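Local coordinates for TetR transcriptional regulator (Chloroflexus aurantiacus, PDB 3QBM), which probably binds DNA as a dimeric, all-helical transcriptional regulator of the TetR family, through a predicted helix-turn-helix motif, at residues 175-178 with 179-182; 164-167 with 168-171; 186-189 with 190-193. All blocks are in the same frame, centred on the assembly; numbering follows the deposited sequence. Where two conformers were deposited one is given.

Contact 1 (175-178 with 179-182); sequences LETA and TPLE
The puckered pyrrolidine ring of Pro180 sits against the turn that precedes it, with CG and CD directed at Leu175 and Thr177. Pro180 CD lies 3.2 Å from Thr177 O, and the same ring carbon meets the methyl Thr177 CG2 at 3.8 Å, the two side chains crossing at about a right angle. At the neighbouring ring corner, Pro180 CG takes a loose apolar contact of 4.1 Å from Leu175 CD1, while Leu171 of helix 154-175 also packs on the proline. The flat group here is the Ala178 carbonyl, which receives Glu182 N at 3.1 Å in the carbonyl plane. Leu181 N reaches that oxygen too, but its N-H points poorly and the bond is weak.

The polar half of the turn centres on Thr177. Its hydroxyl swings opposite the backbone nitrogen (chi1 170°), which carries OG1 forward to the start of helix 179-196. There it accepts a hydrogen bond from Thr179 N at 3.1 Å, nearly straight at 168°, in an ST turn that caps the helix. Thr179 OG1 donates to the same oxygen, also at 3.1 Å, so two bonds grip one acceptor. Just upstream, Glu176, with positive phi, is the C-prime residue of a Schellman motif that ends helix 154-175, Thr177 N returning to Ala172 O. The Glu176 carboxylate forms a salt bridge with Arg125 of the second subunit, and that of Glu182 one with Arg92 of its own chain.

Chemically, the turn closes one helix in a Schellman motif and opens the next after three residues. Thr179 N, at the start of the new helix, is satisfied by the Thr177 hydroxyl; Pro180 has no N-H to satisfy, and Glu182 N begins the helical bonding at Ala178 O.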
ATOM      1  N   LEU A 175      -3.371   5.309 -10.473  1.00 16.27           N
ATOM      2  CA  LEU A 175      -4.335   5.550 -11.540  1.00 19.61           C
ATOM      3  C   LEU A 175      -4.510   7.041 -11.889  1.00 20.06           C
ATOM      4  O   LEU A 175      -5.112   7.357 -12.914  1.00 20.51           O
ATOM      5  CB  LEU A 175      -5.698   4.920 -11.214  1.00 17.99           C
ATOM      6  CG  LEU A 175      -5.727   3.400 -10.965  1.00 19.17           C
ATOM      7  CD1 LEU A 175      -7.173   2.906 -10.668  1.00 22.20           C
ATOM      8  CD2 LEU A 175      -5.073   2.590 -12.074  1.00 25.72           C
ATOM      9  N   GLU A 176      -3.980   7.948 -11.049  1.00 20.06           N
ATOM     10  CA  GLU A 176      -4.018   9.413 -11.276  1.00 22.54           C
ATOM     11  C   GLU A 176      -5.462   9.935 -11.312  1.00 26.38           C
ATOM     12  O   GLU A 176      -5.859  10.751 -12.150  1.00 25.96           O
ATOM     13  CB  GLU A 176      -3.200   9.792 -12.529  1.00 24.30           C
ATOM     14  CG  GLU A 176      -1.701   9.508 -12.330  1.00 23.52           C
ATOM     15  CD  GLU A 176      -0.871   9.482 -13.628  1.00 32.42           C
ATOM     16  OE1 GLU A 176      -1.294  10.102 -14.622  1.00 30.59           O
ATOM     17  OE2 GLU A 176       0.223   8.843 -13.627  1.00 36.86           O
ATOM     18  N   THR A 177      -6.250   9.431 -10.374  1.00 23.83           N
ATOM     19  CA  THR A 177      -7.637   9.789 -10.272  1.00 25.30           C
ATOM     20  C   THR A 177      -8.110   9.638  -8.840  1.00 22.25           C
ATOM     21  O   THR A 177      -7.691   8.716  -8.149  1.00 19.93           O
ATOM     22  CB  THR A 177      -8.552   8.957 -11.200  1.00 25.26           C
ATOM     23  OG1 THR A 177      -9.896   9.235 -10.836  1.00 32.02           O
ATOM     24  CG2 THR A 177      -8.342   7.457 -11.065  1.00 27.96           C
ATOM     25  N   ALA A 178      -8.982  10.547  -8.398  1.00 20.63           N
ATOM     26  CA  ALA A 178      -9.548  10.482  -7.033  1.00 20.26           C
ATOM     27  C   ALA A 178     -10.538   9.349  -6.853  1.00 19.27           C
ATOM     28  O   ALA A 178     -10.913   9.027  -5.725  1.00 16.94           O
ATOM     29  CB  ALA A 178     -10.229  11.779  -6.669  1.00 18.85           C
ATOM     30  N   THR A 179     -10.966   8.750  -7.960  1.00 19.69           N
ATOM     31  CA  THR A 179     -12.102   7.831  -7.945  1.00 18.23           C
ATOM     32  C   THR A 179     -11.959   6.675  -6.922  1.00 17.32           C
ATOM     33  O   THR A 179     -12.914   6.394  -6.196  1.00 15.09           O
ATOM     34  CB  THR A 179     -12.393   7.331  -9.377  1.00 22.36           C
ATOM     35  OG1 THR A 179     -12.811   8.456 -10.172  1.00 27.25           O
ATOM     36  CG2 THR A 179     -13.470   6.265  -9.395  1.00 19.89           C
ATOM     37  N   PRO A 180     -10.787   6.035  -6.838  1.00 15.91           N
ATOM     38  CA  PRO A 180     -10.673   4.963  -5.836  1.00 14.81           C
ATOM     39  C   PRO A 180     -10.886   5.416  -4.372  1.00 14.89           C
ATOM     40  O   PRO A 180     -11.434   4.674  -3.557  1.00 13.84           O
ATOM     41  CB  PRO A 180      -9.223   4.449  -6.021  1.00 16.17           C
ATOM     42  CG  PRO A 180      -8.879   4.783  -7.434  1.00 17.21           C
ATOM     43  CD  PRO A 180      -9.575   6.109  -7.695  1.00 15.31           C
ATOM     44  N   LEU A 181     -10.427   6.614  -4.036  1.00 14.00           N
ATOM     45  CA  LEU A 181     -10.634   7.143  -2.702  1.00 13.77           C
ATOM     46  C   LEU A 181     -12.108   7.492  -2.469  1.00 13.63           C
ATOM     47  O   LEU A 181     -12.628   7.306  -1.379  1.00 13.30           O
ATOM     48  CB  LEU A 181      -9.712   8.362  -2.452  1.00 16.31           C
ATOM     49  CG  LEU A 181      -8.292   8.022  -2.007  1.00 15.53           C
ATOM     50  CD1 LEU A 181      -7.343   9.210  -2.167  1.00 17.98           C
ATOM     51  CD2 LEU A 181      -8.258   7.540  -0.555  1.00 13.36           C
ATOM     52  N   GLU A 182     -12.768   8.030  -3.490  1.00 13.52           N
ATOM     53  CA  GLU A 182     -14.173   8.390  -3.393  0.50 16.57           C
ATOM     54  C   GLU A 182     -15.012   7.155  -3.205  1.00 15.46           C
ATOM     55  O   GLU A 182     -15.859   7.129  -2.322  1.00 16.72           O
ATOM     56  CB  GLU A 182     -14.656   9.163  -4.619  0.50 17.93           C
ATOM     57  CG  GLU A 182     -14.385  10.636  -4.517  0.50 25.20           C
ATOM     58  CD  GLU A 182     -15.212  11.303  -3.435  0.50 25.02           C
ATOM     59  OE1 GLU A 182     -16.122  10.653  -2.859  0.50 35.46           O
ATOM     60  OE2 GLU A 182     -14.935  12.490  -3.161  0.50 35.29           O
TER

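Contact 2 (164-167 with 168-171); sequences TMEG and AVML
Backbone hydrogen bonding joins 164-167 to 168-171 in four successive i to i+4 steps of one helix: Ala168 N to Thr164 O, Val169 N to Met165 O, Met170 N to Glu166 O and Leu171 N to Gly167 O, the last at 2.9 Å.

Van der Waals contact comes mostly from side chains lying back on the carbonyls of the preceding turn. Val169 CG2, opposite its own carbonyl carbon, touches Met165 O at 3.3 Å, and Ala168 CB meets Thr164 O at 3.4 Å. Met170, a selenomethionine bent at chi2 and chi3, curls so that its terminal CE comes 3.8 Å from Gly167 O. Glu166 and Val169 run side by side, pointing the same way, with Glu166 OE1 4.1 Å from Val169 CG2.

Beyond the turn, Phe91 of helix 80-92 touches Met165, Glu166 and Val169, and Met170 of the second subunit rests on Glu166.

Electrostatics centres on that glutamate. Its OE1 is buried beside the valine with no partner in the model, an environment that would tend to raise its pKa and may favour the protonated acid.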
ATOM      1  N   THR A 164      -8.596  -0.527   3.717  1.00 12.28           N
ATOM      2  CA  THR A 164      -9.347   0.031   2.585  1.00 12.45           C
ATOM      3  C   THR A 164      -8.853   1.381   2.141  1.00 12.33           C
ATOM      4  O   THR A 164      -8.651   1.617   0.916  1.00 10.31           O
ATOM      5  CB  THR A 164     -10.835   0.116   2.923  1.00 11.79           C
ATOM      6  OG1 THR A 164     -11.283  -1.200   3.306  1.00 12.45           O
ATOM      7  CG2 THR A 164     -11.658   0.600   1.701  1.00 15.27           C
HETATM    8  N   MSE A 165      -8.699   2.273   3.108  1.00 11.45           N
HETATM    9  CA  MSE A 165      -8.340   3.655   2.817  1.00 10.21           C
HETATM   10  C   MSE A 165      -6.897   3.743   2.314  1.00 11.11           C
HETATM   11  O   MSE A 165      -6.635   4.440   1.332  1.00 12.34           O
HETATM   12  CB  MSE A 165      -8.612   4.589   4.007  1.00 11.59           C
HETATM   13  CG  MSE A 165     -10.082   4.740   4.388  1.00 10.40           C
HETATM   14 SE   MSE A 165     -11.414   4.902   2.943  0.75 11.84          SE
HETATM   15  CE  MSE A 165     -10.901   6.637   2.214  1.00 12.88           C
ATOM     16  N   GLU A 166      -5.968   3.002   2.915  1.00 10.81           N
ATOM     17  CA  GLU A 166      -4.590   3.035   2.468  1.00 11.82           C
ATOM     18  C   GLU A 166      -4.446   2.413   1.084  1.00 13.25           C
ATOM     19  O   GLU A 166      -3.695   2.949   0.263  1.00 12.90           O
ATOM     20  CB  GLU A 166      -3.639   2.338   3.456  1.00 12.74           C
ATOM     21  CG  GLU A 166      -3.389   3.106   4.721  1.00 15.55           C
ATOM     22  CD  GLU A 166      -2.478   4.305   4.549  1.00 16.35           C
ATOM     23  OE1 GLU A 166      -2.459   4.940   3.469  1.00 20.80           O
ATOM     24  OE2 GLU A 166      -1.772   4.598   5.513  1.00 24.02           O
ATOM     25  N   GLY A 167      -5.140   1.292   0.818  1.00 11.11           N
ATOM     26  CA  GLY A 167      -5.177   0.704  -0.540  1.00 11.91           C
ATOM     27  C   GLY A 167      -5.734   1.676  -1.602  1.00 12.46           C
ATOM     28  O   GLY A 167      -5.231   1.800  -2.728  1.00 12.09           O
ATOM     29  N   ALA A 168      -6.738   2.436  -1.208  1.00 11.56           N
ATOM     30  CA  ALA A 168      -7.291   3.445  -2.094  1.00 12.89           C
ATOM     31  C   ALA A 168      -6.324   4.609  -2.338  1.00 13.15           C
ATOM     32  O   ALA A 168      -6.272   5.127  -3.447  1.00 13.29           O
ATOM     33  CB  ALA A 168      -8.602   3.907  -1.564  1.00 10.04           C
ATOM     34  N   VAL A 169      -5.569   5.014  -1.318  1.00 11.28           N
ATOM     35  CA  VAL A 169      -4.484   6.013  -1.469  1.00 12.23           C
ATOM     36  C   VAL A 169      -3.477   5.523  -2.525  1.00 13.90           C
ATOM     37  O   VAL A 169      -3.124   6.276  -3.458  1.00 14.07           O
ATOM     38  CB  VAL A 169      -3.754   6.306  -0.165  1.00 12.98           C
ATOM     39  CG1 VAL A 169      -2.491   7.147  -0.431  1.00 14.50           C
ATOM     40  CG2 VAL A 169      -4.667   7.055   0.796  1.00  8.74           C
HETATM   41  N   MSE A 170      -3.062   4.263  -2.416  1.00 13.97           N
HETATM   42  CA  MSE A 170      -2.171   3.641  -3.391  1.00 14.03           C
HETATM   43  C   MSE A 170      -2.775   3.674  -4.815  1.00 14.42           C
HETATM   44  O   MSE A 170      -2.123   4.087  -5.773  1.00 16.04           O
HETATM   45  CB  MSE A 170      -1.913   2.186  -3.010  1.00 12.24           C
HETATM   46  CG  MSE A 170      -0.981   1.440  -4.008  1.00 15.83           C
HETATM   47 SE   MSE A 170      -1.769   0.684  -5.523  0.75 14.37          SE
HETATM   48  CE  MSE A 170      -2.879  -0.632  -4.543  1.00 17.49           C
ATOM     49  N   LEU A 171      -4.020   3.234  -4.930  1.00 12.46           N
ATOM     50  CA  LEU A 171      -4.700   3.168  -6.243  0.60 14.22           C
ATOM     51  C   LEU A 171      -4.943   4.517  -6.872  1.00 15.81           C
ATOM     52  O   LEU A 171      -4.773   4.672  -8.071  1.00 17.19           O
ATOM     53  CB  LEU A 171      -6.060   2.530  -6.135  0.60 12.69           C
ATOM     54  CG  LEU A 171      -6.104   1.023  -6.133  0.60 12.07           C
ATOM     55  CD1 LEU A 171      -7.575   0.672  -6.003  0.60  9.41           C
ATOM     56  CD2 LEU A 171      -5.449   0.390  -7.383  0.60 12.83           C
TER

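Contact 3 (186-189 with 190-193); sequences THLA and TYIT
Thr186 O is a doubly used acceptor, taking both Thr190 N at 3.0 Å and Thr190 OG1 at 2.8 Å, the two donors arriving from opposite faces of its carbonyl plane. The arrangement recurs one turn on: Ala189 O receives Thr193 N at 2.9 Å and Thr193 OG1 at 2.7 Å, again from opposite faces. In both threonines the hydroxyl lies beside its own backbone nitrogen (chi1 -61°), a rotamer that lets a side chain fold back onto the carbonyl four residues earlier. Thr186 obeys the same rule, its hydroxyl bonding to Glu182 O.

Ordinary helical bonds satisfy the other two carbonyls: Tyr191 N donates to His187 O, and Ile192 N to Leu188 O at 2.8 Å. Ile192 CG1 also lies on Leu188 O, at 3.2 Å. The His187 imidazole finds its partner across the dimer, where NE2 bonds to NE2 of His187 of the second subunit and the ring meets Tyr191 of that subunit edge-to-face. Within the chain, Leu188 CD2 comes 4.3 Å from Tyr191 CD2, obliquely to the ring.

The helix thus has two chemistries. Threonine hydroxyls spend their protons on the backbone, while a histidine pair links the two subunits at this point; since one imidazole nitrogen must give and the other receive, that pair probably departs from exact twofold symmetry in its protons.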
ATOM      1  N   THR A 186     -17.120   6.130   0.200  1.00 11.75           N
ATOM      2  CA  THR A 186     -18.573   5.912   0.100  0.60 11.47           C
ATOM      3  C   THR A 186     -18.946   4.510   0.579  1.00 14.17           C
ATOM      4  O   THR A 186     -19.880   4.322   1.331  1.00 12.21           O
ATOM      5  CB  THR A 186     -19.047   6.192  -1.345  0.60 11.36           C
ATOM      6  OG1 THR A 186     -18.851   7.582  -1.606  0.60 13.95           O
ATOM      7  CG2 THR A 186     -20.515   5.774  -1.617  0.60  9.62           C
ATOM      8  N   HIS A 187     -18.181   3.526   0.140  1.00 13.98           N
ATOM      9  CA  HIS A 187     -18.451   2.167   0.573  1.00 14.56           C
ATOM     10  C   HIS A 187     -18.424   2.035   2.093  1.00 11.79           C
ATOM     11  O   HIS A 187     -19.362   1.524   2.686  1.00 12.44           O
ATOM     12  CB  HIS A 187     -17.406   1.217   0.033  1.00 12.93           C
ATOM     13  CG  HIS A 187     -17.573  -0.160   0.558  1.00  8.98           C
ATOM     14  ND1 HIS A 187     -18.634  -0.955   0.186  1.00 15.37           N
ATOM     15  CD2 HIS A 187     -16.818  -0.896   1.410  1.00 17.68           C
ATOM     16  CE1 HIS A 187     -18.537  -2.114   0.823  1.00 25.12           C
ATOM     17  NE2 HIS A 187     -17.428  -2.114   1.541  1.00 21.21           N
ATOM     18  N   LEU A 188     -17.359   2.501   2.720  1.00  9.83           N
ATOM     19  CA  LEU A 188     -17.237   2.388   4.171  1.00  9.58           C
ATOM     20  C   LEU A 188     -18.211   3.277   4.948  1.00  9.38           C
ATOM     21  O   LEU A 188     -18.744   2.862   5.966  1.00 13.27           O
ATOM     22  CB  LEU A 188     -15.791   2.597   4.634  1.00 10.59           C
ATOM     23  CG  LEU A 188     -14.833   1.434   4.276  1.00 13.18           C
ATOM     24  CD1 LEU A 188     -13.419   1.857   4.677  1.00 16.81           C
ATOM     25  CD2 LEU A 188     -15.243   0.062   4.869  1.00 13.52           C
ATOM     26  N   ALA A 189     -18.436   4.495   4.497  1.00 13.53           N
ATOM     27  CA  ALA A 189     -19.388   5.361   5.160  1.00 11.53           C
ATOM     28  C   ALA A 189     -20.770   4.731   5.143  1.00 13.45           C
ATOM     29  O   ALA A 189     -21.501   4.777   6.142  1.00 11.09           O
ATOM     30  CB  ALA A 189     -19.410   6.749   4.503  1.00 12.64           C
ATOM     31  N   THR A 190     -21.120   4.127   4.006  1.00 13.52           N
ATOM     32  CA  THR A 190     -22.422   3.516   3.820  1.00 12.07           C
ATOM     33  C   THR A 190     -22.502   2.261   4.695  1.00 12.06           C
ATOM     34  O   THR A 190     -23.482   2.065   5.434  1.00 12.67           O
ATOM     35  CB  THR A 190     -22.687   3.214   2.334  1.00 17.53           C
ATOM     36  OG1 THR A 190     -22.656   4.439   1.595  1.00 16.20           O
ATOM     37  CG2 THR A 190     -24.047   2.569   2.168  1.00 18.68           C
ATOM     38  N   TYR A 191     -21.450   1.445   4.673  1.00 13.24           N
ATOM     39  CA  TYR A 191     -21.406   0.228   5.494  1.00 10.89           C
ATOM     40  C   TYR A 191     -21.536   0.562   6.987  1.00 14.10           C
ATOM     41  O   TYR A 191     -22.344  -0.033   7.704  1.00 14.40           O
ATOM     42  CB  TYR A 191     -20.114  -0.539   5.225  1.00 13.35           C
ATOM     43  CG  TYR A 191     -19.771  -1.550   6.278  1.00 11.39           C
ATOM     44  CD1 TYR A 191     -20.537  -2.725   6.426  1.00 21.32           C
ATOM     45  CD2 TYR A 191     -18.646  -1.387   7.117  1.00 20.39           C
ATOM     46  CE1 TYR A 191     -20.198  -3.677   7.402  1.00 27.17           C
ATOM     47  CE2 TYR A 191     -18.318  -2.331   8.075  1.00 21.02           C
ATOM     48  CZ  TYR A 191     -19.104  -3.472   8.215  1.00 28.90           C
ATOM     49  OH  TYR A 191     -18.777  -4.425   9.166  1.00 31.71           O
ATOM     50  N   ILE A 192     -20.765   1.543   7.434  1.00 10.91           N
ATOM     51  CA  ILE A 192     -20.791   1.977   8.846  1.00 10.80           C
ATOM     52  C   ILE A 192     -22.162   2.561   9.216  1.00 13.58           C
ATOM     53  O   ILE A 192     -22.761   2.218  10.244  1.00 14.21           O
ATOM     54  CB  ILE A 192     -19.621   2.938   9.133  1.00 14.16           C
ATOM     55  CG1 ILE A 192     -18.296   2.196   9.081  1.00 15.39           C
ATOM     56  CG2 ILE A 192     -19.784   3.602  10.502  1.00 15.38           C
ATOM     57  CD1 ILE A 192     -17.117   3.154   8.970  1.00 11.67           C
ATOM     58  N   THR A 193     -22.715   3.404   8.366  1.00 14.87           N
ATOM     59  CA  THR A 193     -24.022   3.987   8.664  1.00 14.66           C
ATOM     60  C   THR A 193     -25.151   2.937   8.700  1.00 16.16           C
ATOM     61  O   THR A 193     -26.066   2.999   9.550  1.00 15.78           O
ATOM     62  CB  THR A 193     -24.361   5.037   7.605  1.00 15.95           C
ATOM     63  OG1 THR A 193     -23.369   6.060   7.656  1.00 15.35           O
ATOM     64  CG2 THR A 193     -25.749   5.639   7.840  1.00 20.37           C
TER

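Overall arrangement
The three contacts follow the last two helices of the chain, which in TetR-family regulators typically form the dimer interface; all three touch the second subunit. Contact 2 lies on helix 154-175, contact 1 turns the chain, and contact 3 lies on helix 179-196. Contacts 1 and 2 have centres about 9 Å apart and pack directly, Pro180 CB meeting Leu171 CB at 3.7 Å. Between contacts 2 and 3, about 15 Å apart, Leu188 CD1 touches Thr164 CB at 3.6 Å. Contact 2 approaches the metal site: the Met170 side chain is about 9 Å from a bound magnesium ion and about 7 Å from the side chain of Ile111, a residue of the magnesium site.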